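Local structure of hypothetical protein (Parabacteroides merdae, 4OO3) at residues A[372-377]-A[384-389]; A[152-157]-A[338-343]; A[159-164]-A[227-232]; A[148-153]-A[393-398]; A[329-334]-A[343-348]. The protein is a putative oxidoreductase that probably binds NAD(P) in a Rossmann-type domain, with an unknown substrate and a separate C-terminal domain built on a mixed sheet. One frame throughout, in Å; residues are numbered along the deposited sequence.

Contact 1 (A[372-377]-A[384-389]); sequences GVALNK and QVEIPA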
# COMPACT_ATOMS: atom_id res chain seq x y z
N GLY A 372 -10.46 -0.91 25.51
CA GLY A 372 -11.57 -0.06 25.09
C GLY A 372 -12.46 -0.70 24.03
O GLY A 372 -13.63 -0.33 23.90
N VAL A 373 -11.93 -1.65 23.28
CA VAL A 373 -12.66 -2.26 22.18
C VAL A 373 -13.73 -3.20 22.72
O VAL A 373 -13.43 -4.16 23.43
CB VAL A 373 -11.70 -3.00 21.21
CG1 VAL A 373 -12.48 -3.72 20.11
CG2 VAL A 373 -10.71 -2.02 20.59
N ALA A 374 -14.99 -2.91 22.37
CA ALA A 374 -16.14 -3.70 22.80
C ALA A 374 -17.07 -3.99 21.62
O ALA A 374 -16.81 -3.55 20.50
CB ALA A 374 -16.89 -2.96 23.89
N LEU A 375 -18.14 -4.73 21.89
CA LEU A 375 -19.11 -5.09 20.86
C LEU A 375 -20.47 -4.47 21.13
O LEU A 375 -20.89 -4.36 22.28
CB LEU A 375 -19.27 -6.61 20.77
CG LEU A 375 -18.18 -7.40 20.07
CD1 LEU A 375 -18.58 -8.87 20.03
CD2 LEU A 375 -17.92 -6.89 18.66
N ASN A 376 -21.15 -4.08 20.06
CA ASN A 376 -22.50 -3.53 20.12
C ASN A 376 -23.38 -4.34 19.20
O ASN A 376 -23.13 -4.38 17.99
CB ASN A 376 -22.51 -2.07 19.64
CG ASN A 376 -22.23 -1.08 20.75
OD1 ASN A 376 -21.20 -0.39 20.74
ND2 ASN A 376 -23.15 -0.97 21.71
N LYS A 377 -24.40 -4.99 19.75
CA LYS A 377 -25.39 -5.67 18.93
C LYS A 377 -26.11 -4.58 18.15
O LYS A 377 -26.55 -3.59 18.73
CB LYS A 377 -26.37 -6.46 19.81
CG LYS A 377 -27.18 -7.52 19.08
CD LYS A 377 -28.07 -8.28 20.05
CE LYS A 377 -29.12 -9.12 19.35
NZ LYS A 377 -28.58 -10.42 18.85
N GLN A 384 -21.46 -4.75 15.75
CA GLN A 384 -20.41 -3.80 15.39
C GLN A 384 -19.31 -3.83 16.44
O GLN A 384 -19.59 -3.86 17.63
CB GLN A 384 -20.97 -2.39 15.28
CG GLN A 384 -19.90 -1.35 14.95
CD GLN A 384 -20.46 -0.05 14.42
OE1 GLN A 384 -21.66 0.07 14.18
NE2 GLN A 384 -19.58 0.93 14.24
N VAL A 385 -18.06 -3.78 15.99
CA VAL A 385 -16.91 -3.68 16.88
C VAL A 385 -16.65 -2.22 17.20
O VAL A 385 -16.11 -1.48 16.39
CB VAL A 385 -15.64 -4.31 16.28
CG1 VAL A 385 -14.47 -4.22 17.25
CG2 VAL A 385 -15.90 -5.77 15.90
N GLU A 386 -17.03 -1.80 18.40
CA GLU A 386 -16.83 -0.44 18.87
C GLU A 386 -15.33 -0.20 19.09
O GLU A 386 -14.70 -0.89 19.87
CB GLU A 386 -17.60 -0.24 20.18
CG GLU A 386 -17.81 1.21 20.61
CD GLU A 386 -18.46 1.32 21.98
OE1 GLU A 386 -18.87 0.29 22.56
OE2 GLU A 386 -18.56 2.46 22.50
N ILE A 387 -14.78 0.78 18.38
CA ILE A 387 -13.35 1.09 18.44
C ILE A 387 -13.16 2.52 18.96
O ILE A 387 -13.64 3.46 18.33
CB ILE A 387 -12.72 1.00 17.05
CG1 ILE A 387 -12.87 -0.42 16.49
CG2 ILE A 387 -11.24 1.38 17.09
CD1 ILE A 387 -12.78 -0.49 14.98
N PRO A 388 -12.46 2.68 20.09
CA PRO A 388 -12.13 4.02 20.60
C PRO A 388 -11.43 4.92 19.58
O PRO A 388 -10.62 4.45 18.78
CB PRO A 388 -11.18 3.72 21.75
CG PRO A 388 -11.63 2.39 22.26
CD PRO A 388 -12.10 1.63 21.06
N ALA A 389 -11.75 6.22 19.63
CA ALA A 389 -11.22 7.21 18.70
C ALA A 389 -9.70 7.27 18.70
O ALA A 389 -9.11 7.63 17.69
CB ALA A 389 -11.79 8.58 19.01
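G372 meets P388 at the open end of a beta hairpin: the proline CG rests 3.7 Å from G372 C, and the glycine backbone has a positive phi (88°) that favours a residue without a side chain. V373 follows with its two methyls divided between two partners. CG1, anti to the backbone N (chi1 176°), meets V385 CG1 at 3.5 Å, while CG2 touches P388 CD, the two side chains crossing at about a right angle. V373 CA also makes a CA-H...O contact with E386 O. A374 opens the antiparallel pairing as a hydrogen-bonded pair with E386: A374 N reaches E386 O at 3.2 Å, and E386 N returns to A374 O at 2.7 Å. L375 and V385 form the non-hydrogen-bonded pair between, and L375 CD2 lies 3.6 Å from V385 CG2. N376 and Q384 make the next hydrogen-bonded pair, with N376 N to Q384 O at 2.9 Å and Q384 N to N376 O at 2.8 Å. A374, N376, Q384 and E386 thus line one face, and L375 and V385 the other. Helix 352-369 covers the apolar face through M363 and L359, and L159 of helix 155-164 packs on V385. Strand 374-379 forms the edge of the mixed sheet, while V385 joins the hairpin to L342 of strand 341-346 by a backbone hydrogen bond.

Contact 2 (A[152-157]-A[338-343]); sequences RNEITT and YQPELF
T156 and L342 bring the two backbones nearest, their CA atoms 6.0 Å apart, where the first turn of helix 155-164 lies against the start of strand 341-346; no hydrogen bond joins the segments. T156 crosses P340 at about a right angle. Its CG2 touches P340 O at 3.5 Å, and its OG1 sits 3.8 Å from P340 CB. L342 CD2 packs on the helix backbone at T156 O, and E154 OE2 lies 3.8 Å from P340 CG. That carboxylate is turned back over the helix start by a bend at chi2 (-80°) and grips three donors there. T156 N reaches E154 OE2 at 2.7 Å from above the carboxylate plane, whereas E154 OE1 takes both T157 N and, at 2.6 Å on its syn side, T156 OG1. The hydroxyl bond probably holds the threonine rotation (chi1 61°), with CG2 facing P340 O. This is a helix N-cap by E154, set where helix 155-164 packs against the mixed sheet of the C-terminal domain.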
# COMPACT_ATOMS: atom_id res chain seq x y z
N ARG A 152 -1.70 -2.59 7.00
CA ARG A 152 -1.49 -3.54 8.08
C ARG A 152 -1.62 -2.91 9.46
O ARG A 152 -1.89 -3.59 10.44
CB ARG A 152 -0.09 -4.12 7.98
CG ARG A 152 0.16 -4.93 6.73
CD ARG A 152 1.56 -5.49 6.80
NE ARG A 152 1.90 -6.26 5.61
CZ ARG A 152 3.10 -6.79 5.40
NH1 ARG A 152 4.07 -6.62 6.28
NH2 ARG A 152 3.32 -7.49 4.30
N ASN A 153 -1.37 -1.60 9.53
CA ASN A 153 -1.32 -0.89 10.79
C ASN A 153 -2.63 -0.20 11.13
O ASN A 153 -2.79 0.33 12.23
CB ASN A 153 -0.19 0.13 10.75
CG ASN A 153 1.16 -0.53 10.55
OD1 ASN A 153 1.43 -1.58 11.12
ND2 ASN A 153 2.01 0.08 9.75
N GLU A 154 -3.57 -0.21 10.19
CA GLU A 154 -4.87 0.39 10.38
C GLU A 154 -5.73 -0.50 11.28
O GLU A 154 -5.71 -1.73 11.17
CB GLU A 154 -5.53 0.64 9.02
CG GLU A 154 -6.88 1.35 9.09
CD GLU A 154 -8.00 0.39 9.44
OE1 GLU A 154 -8.01 -0.73 8.89
OE2 GLU A 154 -8.86 0.76 10.28
N ILE A 155 -6.48 0.14 12.18
CA ILE A 155 -7.10 -0.56 13.31
C ILE A 155 -8.15 -1.62 12.94
O ILE A 155 -8.12 -2.71 13.50
CB ILE A 155 -7.67 0.45 14.35
CG1 ILE A 155 -8.22 -0.27 15.59
CG2 ILE A 155 -8.75 1.34 13.74
CD1 ILE A 155 -7.21 -1.12 16.32
N THR A 156 -9.06 -1.33 12.00
CA THR A 156 -10.07 -2.32 11.60
C THR A 156 -9.42 -3.54 10.98
O THR A 156 -9.85 -4.67 11.22
CB THR A 156 -11.14 -1.76 10.64
OG1 THR A 156 -10.54 -1.32 9.41
CG2 THR A 156 -11.92 -0.62 11.29
N THR A 157 -8.38 -3.31 10.18
CA THR A 157 -7.61 -4.41 9.60
C THR A 157 -7.00 -5.29 10.69
O THR A 157 -7.09 -6.51 10.62
CB THR A 157 -6.53 -3.87 8.64
OG1 THR A 157 -7.13 -3.61 7.37
CG2 THR A 157 -5.40 -4.87 8.45
N TYR A 338 -17.40 7.79 6.00
CA TYR A 338 -16.19 7.39 5.27
C TYR A 338 -15.01 7.03 6.18
O TYR A 338 -13.86 7.20 5.81
CB TYR A 338 -15.83 8.46 4.23
CG TYR A 338 -17.00 8.72 3.29
CD1 TYR A 338 -17.33 7.80 2.30
CD2 TYR A 338 -17.80 9.85 3.43
CE1 TYR A 338 -18.40 8.01 1.46
CE2 TYR A 338 -18.88 10.07 2.58
CZ TYR A 338 -19.17 9.15 1.60
OH TYR A 338 -20.24 9.33 0.75
N GLN A 339 -15.34 6.53 7.37
CA GLN A 339 -14.38 5.97 8.31
C GLN A 339 -14.70 4.48 8.47
O GLN A 339 -15.84 4.13 8.75
CB GLN A 339 -14.49 6.67 9.67
CG GLN A 339 -14.04 5.81 10.84
CD GLN A 339 -13.81 6.61 12.10
OE1 GLN A 339 -14.57 6.49 13.07
NE2 GLN A 339 -12.76 7.41 12.11
N PRO A 340 -13.69 3.61 8.30
CA PRO A 340 -13.97 2.16 8.32
C PRO A 340 -14.53 1.67 9.66
O PRO A 340 -14.03 2.05 10.72
CB PRO A 340 -12.61 1.52 8.02
CG PRO A 340 -11.59 2.56 8.34
CD PRO A 340 -12.25 3.89 8.12
N GLU A 341 -15.58 0.85 9.58
CA GLU A 341 -16.18 0.22 10.75
C GLU A 341 -16.25 -1.27 10.50
O GLU A 341 -16.55 -1.71 9.39
CB GLU A 341 -17.59 0.76 11.02
CG GLU A 341 -17.68 2.25 11.33
CD GLU A 341 -16.95 2.67 12.59
OE1 GLU A 341 -16.60 1.80 13.42
OE2 GLU A 341 -16.71 3.89 12.76
N LEU A 342 -15.98 -2.05 11.55
CA LEU A 342 -15.92 -3.51 11.47
C LEU A 342 -17.18 -4.14 12.08
O LEU A 342 -17.66 -3.68 13.11
CB LEU A 342 -14.67 -4.01 12.21
CG LEU A 342 -14.41 -5.52 12.34
CD1 LEU A 342 -14.35 -6.22 10.99
CD2 LEU A 342 -13.12 -5.73 13.12
N PHE A 343 -17.70 -5.17 11.41
CA PHE A 343 -18.87 -5.91 11.90
C PHE A 343 -18.63 -7.42 11.92
O PHE A 343 -17.91 -7.96 11.09
CB PHE A 343 -20.09 -5.60 11.02
CG PHE A 343 -20.50 -4.16 11.04
CD1 PHE A 343 -19.87 -3.23 10.23
CD2 PHE A 343 -21.53 -3.73 11.86
CE1 PHE A 343 -20.25 -1.90 10.25
CE2 PHE A 343 -21.92 -2.40 11.89
CZ PHE A 343 -21.28 -1.48 11.08

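Contact 3 (A[159-164]-A[227-232]); sequences LQRELS and VQWEAF
R161 lays its side chain across W229, extended from CG to NE, with CG anti to the backbone N (chi1 178°). The chain crosses the indole at about a right angle; CD stands over the six-membered ring, 3.4 Å from its centroid, as a CH-pi contact. CZ lies 3.9 Å from the centroid of the five-membered ring, over its face, a cation-pi contact, and the guanidinium is stacked on the indole with the planes 23° apart. From there R161 NH1 donates to W229 O at 2.6 Å, a bent bond (137° at the hydrogen). S164 OG binds back to R161 O at 2.8 Å, and a water donates to S164 OG (2.5 Å) and to E230 O (2.8 Å), linking the helices a second time. E230 carries its carboxylate to K185, a salt bridge, and to T157. D234 pairs with R161 NH2; the arginine charge is thus met by a carboxylate, a carbonyl and an aromatic face, which together probably favour its charged form and restrict rotation of the guanidinium.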
# COMPACT_ATOMS: atom_id res chain seq x y z
N LEU A 159 -7.99 -5.66 13.72
CA LEU A 159 -9.03 -6.38 14.47
C LEU A 159 -9.61 -7.52 13.64
O LEU A 159 -9.98 -8.56 14.18
CB LEU A 159 -10.13 -5.41 14.94
CG LEU A 159 -9.69 -4.46 16.05
CD1 LEU A 159 -10.70 -3.36 16.30
CD2 LEU A 159 -9.43 -5.23 17.34
N GLN A 160 -9.67 -7.33 12.33
CA GLN A 160 -10.15 -8.35 11.42
C GLN A 160 -9.22 -9.57 11.50
O GLN A 160 -9.67 -10.69 11.69
CB GLN A 160 -10.20 -7.80 10.00
CG GLN A 160 -11.46 -8.15 9.24
CD GLN A 160 -11.40 -7.72 7.79
OE1 GLN A 160 -10.42 -7.14 7.35
NE2 GLN A 160 -12.45 -8.02 7.05
N ARG A 161 -7.92 -9.32 11.36
CA ARG A 161 -6.90 -10.36 11.53
C ARG A 161 -7.05 -11.10 12.86
O ARG A 161 -7.02 -12.33 12.90
CB ARG A 161 -5.49 -9.75 11.42
CG ARG A 161 -4.31 -10.70 11.62
CD ARG A 161 -3.03 -9.98 11.22
NE ARG A 161 -1.81 -10.53 11.82
CZ ARG A 161 -0.79 -11.09 11.16
NH1 ARG A 161 -0.80 -11.22 9.84
NH2 ARG A 161 0.26 -11.53 11.83
N GLU A 162 -7.21 -10.33 13.95
CA GLU A 162 -7.32 -10.92 15.29
C GLU A 162 -8.54 -11.80 15.43
O GLU A 162 -8.43 -12.93 15.90
CB GLU A 162 -7.33 -9.84 16.38
CG GLU A 162 -6.09 -9.86 17.26
CD GLU A 162 -6.07 -11.02 18.23
OE1 GLU A 162 -7.13 -11.32 18.83
OE2 GLU A 162 -5.00 -11.63 18.40
N LEU A 163 -9.69 -11.27 15.02
CA LEU A 163 -10.95 -11.99 15.14
C LEU A 163 -10.99 -13.26 14.28
O LEU A 163 -11.58 -14.27 14.69
CB LEU A 163 -12.12 -11.08 14.78
CG LEU A 163 -12.42 -9.93 15.75
CD1 LEU A 163 -13.59 -9.12 15.24
CD2 LEU A 163 -12.71 -10.45 17.15
N SER A 164 -10.36 -13.21 13.11
CA SER A 164 -10.34 -14.35 12.19
C SER A 164 -9.55 -15.53 12.73
O SER A 164 -9.78 -16.67 12.32
CB SER A 164 -9.77 -13.93 10.84
OG SER A 164 -8.36 -13.74 10.90
N VAL A 227 -5.21 -9.62 2.04
CA VAL A 227 -5.81 -10.96 2.07
C VAL A 227 -4.79 -11.99 2.58
O VAL A 227 -5.16 -12.84 3.38
CB VAL A 227 -6.62 -11.41 0.79
CG1 VAL A 227 -6.77 -10.31 -0.25
CG2 VAL A 227 -6.11 -12.72 0.19
N GLN A 228 -3.53 -11.87 2.18
CA GLN A 228 -2.45 -12.70 2.73
C GLN A 228 -2.27 -12.47 4.24
O GLN A 228 -2.22 -13.42 5.02
CB GLN A 228 -1.12 -12.38 2.03
CG GLN A 228 -1.09 -12.72 0.55
CD GLN A 228 0.24 -12.38 -0.12
OE1 GLN A 228 1.11 -11.70 0.45
NE2 GLN A 228 0.40 -12.86 -1.35
N TRP A 229 -2.17 -11.21 4.62
CA TRP A 229 -1.80 -10.84 5.98
C TRP A 229 -2.93 -11.07 7.00
O TRP A 229 -2.69 -11.54 8.12
CB TRP A 229 -1.35 -9.38 5.98
CG TRP A 229 -0.68 -8.94 7.22
CD1 TRP A 229 0.62 -9.17 7.58
CD2 TRP A 229 -1.27 -8.19 8.27
NE1 TRP A 229 0.87 -8.60 8.80
CE2 TRP A 229 -0.27 -8.00 9.25
CE3 TRP A 229 -2.54 -7.66 8.49
CZ2 TRP A 229 -0.52 -7.30 10.43
CZ3 TRP A 229 -2.78 -6.97 9.66
CH2 TRP A 229 -1.77 -6.80 10.61
N GLU A 230 -4.17 -10.76 6.62
CA GLU A 230 -5.32 -10.98 7.49
C GLU A 230 -5.75 -12.45 7.54
O GLU A 230 -6.04 -12.98 8.60
CB GLU A 230 -6.50 -10.14 7.05
CG GLU A 230 -6.32 -8.65 7.21
CD GLU A 230 -7.36 -7.86 6.45
OE1 GLU A 230 -8.02 -8.43 5.55
OE2 GLU A 230 -7.53 -6.66 6.72
N ALA A 231 -5.82 -13.08 6.37
CA ALA A 231 -6.48 -14.38 6.23
C ALA A 231 -5.52 -15.56 6.33
O ALA A 231 -5.96 -16.69 6.54
CB ALA A 231 -7.26 -14.44 4.93
N PHE A 232 -4.22 -15.30 6.18
CA PHE A 232 -3.20 -16.34 6.34
C PHE A 232 -2.03 -15.82 7.19
O PHE A 232 -0.88 -15.84 6.74
CB PHE A 232 -2.70 -16.81 4.96
CG PHE A 232 -3.80 -17.26 4.04
CD1 PHE A 232 -4.52 -16.33 3.30
CD2 PHE A 232 -4.13 -18.60 3.92
CE1 PHE A 232 -5.54 -16.74 2.45
CE2 PHE A 232 -5.14 -19.02 3.08
CZ PHE A 232 -5.85 -18.08 2.34
O HOH W 1 -6.88 -15.42 9.69

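Contact 4 (A[148-153]-A[393-398]); sequences IMTERN and VGHEAH
H398, with CG anti to its carbonyl carbon (chi1 -61°), packs its CB 3.6 Å from T150 O, while H395 holds CG anti to its backbone N (178°) and brings its ring edge to T150, CE1 lying 3.8 Å from T150 OG1. The two rings share a water, which meets H398 ND1 at 2.6 Å and H395 ND1 at 2.9 Å, and donates to E151 OE2. T150 OG1 gives its hydrogen to the same carboxylate oxygen, E151 OE2, at 2.8 Å on the anti side. These groups lie where the loop that follows strand 145-147, the last of the parallel Rossmann-type sheet, runs toward helix 155-164 and meets the first turn of helix 395-412, for which G394 is the N-cap. N153 ND2 donates to H398 O at 3.0 Å, in the carbonyl plane and on a lone pair, and N153 CB packs 3.8 Å from H398 CD2. G394 O sits over the centre of the H398 ring, and H23 is hydrogen-bonded to H395 NE2.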
# COMPACT_ATOMS: atom_id res chain seq x y z
N ILE A 148 6.24 -0.68 1.46
CA ILE A 148 5.52 0.04 2.48
C ILE A 148 4.03 -0.32 2.46
O ILE A 148 3.24 0.30 1.74
CB ILE A 148 5.73 1.56 2.29
CG1 ILE A 148 7.24 1.86 2.31
CG2 ILE A 148 5.00 2.34 3.37
CD1 ILE A 148 7.62 3.24 1.84
N MSE A 149 3.67 -1.33 3.26
CA MSE A 149 2.29 -1.78 3.41
C MSE A 149 1.68 -1.13 4.64
O MSE A 149 1.68 -1.69 5.73
CB MSE A 149 2.24 -3.31 3.55
CG MSE A 149 2.82 -4.03 2.34
SE MSE A 149 1.64 -3.80 0.79
CE MSE A 149 2.68 -2.51 -0.24
N THR A 150 1.14 0.07 4.46
CA THR A 150 0.59 0.86 5.56
C THR A 150 -0.69 0.28 6.20
O THR A 150 -0.91 0.43 7.40
CB THR A 150 0.30 2.29 5.09
OG1 THR A 150 -0.45 2.25 3.86
CG2 THR A 150 1.59 3.05 4.85
N GLU A 151 -1.51 -0.41 5.40
CA GLU A 151 -2.85 -0.80 5.84
C GLU A 151 -2.84 -1.93 6.86
O GLU A 151 -3.86 -2.17 7.52
CB GLU A 151 -3.71 -1.20 4.63
CG GLU A 151 -3.79 -0.10 3.57
CD GLU A 151 -4.09 1.25 4.19
OE1 GLU A 151 -5.17 1.39 4.80
OE2 GLU A 151 -3.24 2.17 4.07
N ARG A 152 -1.70 -2.59 7.00
CA ARG A 152 -1.49 -3.54 8.08
C ARG A 152 -1.62 -2.91 9.46
O ARG A 152 -1.89 -3.59 10.44
CB ARG A 152 -0.09 -4.12 7.98
CG ARG A 152 0.16 -4.93 6.73
CD ARG A 152 1.56 -5.49 6.80
NE ARG A 152 1.90 -6.26 5.61
CZ ARG A 152 3.10 -6.79 5.40
NH1 ARG A 152 4.07 -6.62 6.28
NH2 ARG A 152 3.32 -7.49 4.30
N ASN A 153 -1.37 -1.60 9.53
CA ASN A 153 -1.32 -0.89 10.79
C ASN A 153 -2.63 -0.20 11.13
O ASN A 153 -2.79 0.33 12.23
CB ASN A 153 -0.19 0.13 10.75
CG ASN A 153 1.16 -0.53 10.55
OD1 ASN A 153 1.43 -1.58 11.12
ND2 ASN A 153 2.01 0.08 9.75
N VAL A 393 -5.42 6.60 14.29
CA VAL A 393 -4.17 7.36 14.26
C VAL A 393 -3.86 7.98 12.90
O VAL A 393 -3.03 8.88 12.83
CB VAL A 393 -2.97 6.50 14.71
CG1 VAL A 393 -3.08 6.18 16.20
CG2 VAL A 393 -2.83 5.23 13.88
N GLY A 394 -4.50 7.50 11.84
CA GLY A 394 -4.37 8.11 10.51
C GLY A 394 -3.23 7.57 9.66
O GLY A 394 -2.34 6.86 10.15
N HIS A 395 -3.24 7.94 8.39
CA HIS A 395 -2.30 7.40 7.40
C HIS A 395 -0.81 7.64 7.70
O HIS A 395 0.01 6.72 7.58
CB HIS A 395 -2.60 7.96 6.01
CG HIS A 395 -1.64 7.49 4.98
ND1 HIS A 395 -1.57 6.17 4.57
CD2 HIS A 395 -0.68 8.14 4.29
CE1 HIS A 395 -0.62 6.04 3.67
NE2 HIS A 395 -0.06 7.22 3.47
N GLU A 396 -0.46 8.86 8.07
CA GLU A 396 0.93 9.21 8.31
C GLU A 396 1.52 8.40 9.46
O GLU A 396 2.65 7.93 9.37
CB GLU A 396 1.08 10.70 8.56
CG GLU A 396 0.73 11.52 7.33
CD GLU A 396 1.10 12.98 7.47
OE1 GLU A 396 1.34 13.43 8.60
OE2 GLU A 396 1.15 13.66 6.43
N ALA A 397 0.75 8.23 10.52
CA ALA A 397 1.14 7.37 11.64
C ALA A 397 1.32 5.92 11.18
O ALA A 397 2.24 5.24 11.62
CB ALA A 397 0.12 7.45 12.76
N HIS A 398 0.45 5.46 10.29
CA HIS A 398 0.59 4.11 9.73
C HIS A 398 1.90 3.98 8.95
O HIS A 398 2.55 2.94 9.00
CB HIS A 398 -0.58 3.72 8.82
CG HIS A 398 -1.90 3.70 9.50
ND1 HIS A 398 -3.07 4.09 8.88
CD2 HIS A 398 -2.25 3.37 10.77
CE1 HIS A 398 -4.08 3.99 9.73
NE2 HIS A 398 -3.61 3.55 10.88
O HOH W 2 -2.92 4.19 6.26

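Contact 5 (A[329-334]-A[343-348]); sequences VIRQGK and FVEAVK
V329 and F343 pair within the beta hairpin of strands 326-332 and 341-346, inside the mixed sheet of the C-terminal domain. They form an antiparallel hydrogen-bonded pair: V329 N donates to F343 O at 2.9 Å, and F343 N to V329 O at 2.7 Å. Their side chains share one face of the sheet, with V329 CB 4.3 Å from F343 CB. R331 reaches over that same face. Its chain bends at chi3 (-141°), which sets NE above the F343 ring, offset toward the rim and 3.8 Å from CD1. The guanidinium is steeply inclined to the ring, the planes 64° apart, and the cation-pi attraction is weak at best. R331 NH2 pairs with E345 OE2 in a salt bridge at the guanidinium edge; the modelled 2.4 Å is too short to be taken literally. V329 touches both partners: CG1 lies over the centre of one guanidinium face, and CG2 is 3.8 Å from E345 CD. Strand 316-322 flanks the hairpin on one side, its F318 and V320 touching V329, and strand 382-386 on the other. The opposite face, with I330 and V344, is covered by helix 155-164, and Y355 of helix 352-369 touches V344.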
# COMPACT_ATOMS: atom_id res chain seq x y z
N VAL A 329 -16.92 -8.08 8.41
CA VAL A 329 -17.31 -7.13 7.37
C VAL A 329 -16.83 -5.73 7.72
O VAL A 329 -17.06 -5.25 8.83
CB VAL A 329 -18.85 -7.11 7.21
CG1 VAL A 329 -19.30 -6.02 6.23
CG2 VAL A 329 -19.36 -8.47 6.76
N ILE A 330 -16.15 -5.09 6.77
CA ILE A 330 -15.81 -3.68 6.86
C ILE A 330 -16.78 -2.91 5.99
O ILE A 330 -17.00 -3.27 4.84
CB ILE A 330 -14.40 -3.37 6.34
CG1 ILE A 330 -13.34 -4.20 7.06
CG2 ILE A 330 -14.11 -1.88 6.48
CD1 ILE A 330 -13.15 -3.82 8.51
N ARG A 331 -17.36 -1.86 6.56
CA ARG A 331 -18.09 -0.86 5.78
C ARG A 331 -17.42 0.48 5.96
O ARG A 331 -17.02 0.85 7.07
CB ARG A 331 -19.54 -0.78 6.23
CG ARG A 331 -20.35 -2.03 5.93
CD ARG A 331 -21.71 -1.97 6.59
NE ARG A 331 -22.10 -3.27 7.10
CZ ARG A 331 -22.58 -4.27 6.37
NH1 ARG A 331 -22.74 -4.13 5.06
NH2 ARG A 331 -22.90 -5.42 6.95
N GLN A 332 -17.27 1.19 4.85
CA GLN A 332 -16.71 2.53 4.84
C GLN A 332 -17.39 3.33 3.74
O GLN A 332 -16.88 3.46 2.63
CB GLN A 332 -15.20 2.48 4.64
CG GLN A 332 -14.53 3.83 4.69
CD GLN A 332 -13.11 3.78 4.18
OE1 GLN A 332 -12.26 3.10 4.76
NE2 GLN A 332 -12.85 4.49 3.09
N GLY A 333 -18.57 3.84 4.06
CA GLY A 333 -19.37 4.61 3.12
C GLY A 333 -19.95 5.83 3.81
O GLY A 333 -19.48 6.21 4.88
N LYS A 334 -20.95 6.43 3.17
CA LYS A 334 -21.65 7.62 3.70
C LYS A 334 -22.13 7.36 5.13
O LYS A 334 -21.87 8.14 6.04
CB LYS A 334 -22.85 7.97 2.81
CG LYS A 334 -23.44 9.36 3.01
CD LYS A 334 -22.91 10.35 1.98
CE LYS A 334 -23.80 11.57 1.83
NZ LYS A 334 -23.68 12.51 2.99
N PHE A 343 -17.70 -5.17 11.41
CA PHE A 343 -18.87 -5.91 11.90
C PHE A 343 -18.63 -7.42 11.92
O PHE A 343 -17.91 -7.96 11.09
CB PHE A 343 -20.09 -5.60 11.02
CG PHE A 343 -20.50 -4.16 11.04
CD1 PHE A 343 -19.87 -3.23 10.23
CD2 PHE A 343 -21.53 -3.73 11.86
CE1 PHE A 343 -20.25 -1.90 10.25
CE2 PHE A 343 -21.92 -2.40 11.89
CZ PHE A 343 -21.28 -1.48 11.08
N VAL A 344 -19.24 -8.09 12.90
CA VAL A 344 -19.28 -9.54 12.99
C VAL A 344 -20.71 -9.99 12.68
O VAL A 344 -21.65 -9.59 13.36
CB VAL A 344 -18.93 -10.04 14.41
CG1 VAL A 344 -19.08 -11.55 14.51
CG2 VAL A 344 -17.52 -9.60 14.79
N GLU A 345 -20.86 -10.82 11.65
CA GLU A 345 -22.17 -11.27 11.21
C GLU A 345 -22.23 -12.78 11.23
O GLU A 345 -21.53 -13.45 10.47
CB GLU A 345 -22.45 -10.74 9.80
CG GLU A 345 -22.09 -9.27 9.62
CD GLU A 345 -22.74 -8.63 8.41
OE1 GLU A 345 -23.22 -9.36 7.51
OE2 GLU A 345 -22.77 -7.38 8.35
N ALA A 346 -23.06 -13.34 12.10
CA ALA A 346 -23.17 -14.78 12.21
C ALA A 346 -23.75 -15.34 10.93
O ALA A 346 -24.57 -14.69 10.27
CB ALA A 346 -24.02 -15.18 13.40
N VAL A 347 -23.32 -16.55 10.57
CA VAL A 347 -23.86 -17.26 9.42
C VAL A 347 -25.26 -17.73 9.78
O VAL A 347 -25.52 -18.07 10.94
CB VAL A 347 -22.94 -18.45 9.03
CG1 VAL A 347 -23.61 -19.39 8.05
CG2 VAL A 347 -21.63 -17.92 8.45
N LYS A 348 -26.17 -17.73 8.80
CA LYS A 348 -27.54 -18.20 9.02
C LYS A 348 -27.58 -19.67 9.43
O LYS A 348 -26.77 -20.47 8.96
CB LYS A 348 -28.40 -17.97 7.76
CG LYS A 348 -27.83 -18.60 6.50
CD LYS A 348 -28.78 -18.44 5.33
CE LYS A 348 -28.10 -18.87 4.04
NZ LYS A 348 -29.03 -18.74 2.89

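Contacts 1, 2 and 5 all reach the mixed sheet: strand 341-346 serves both 2 and 5 and pairs with strand 382-386 of contact 1. Helix 155-164 ties contact 2 to contact 3, and the loop before it ties both to contact 4. All five are partly buried. Contact 4 is the most central, its centre about 9 Å from the centre of the chain; that of contact 1, at the sheet edge, lies about 26 Å away, and there alone are touching residues exposed. The two hairpins rest on backbone bonds, with an ion pair added in contact 5. Contact 2 is packing beside a helix cap, contact 3 stacks an arginine, and contact 4 gathers polar groups around a water.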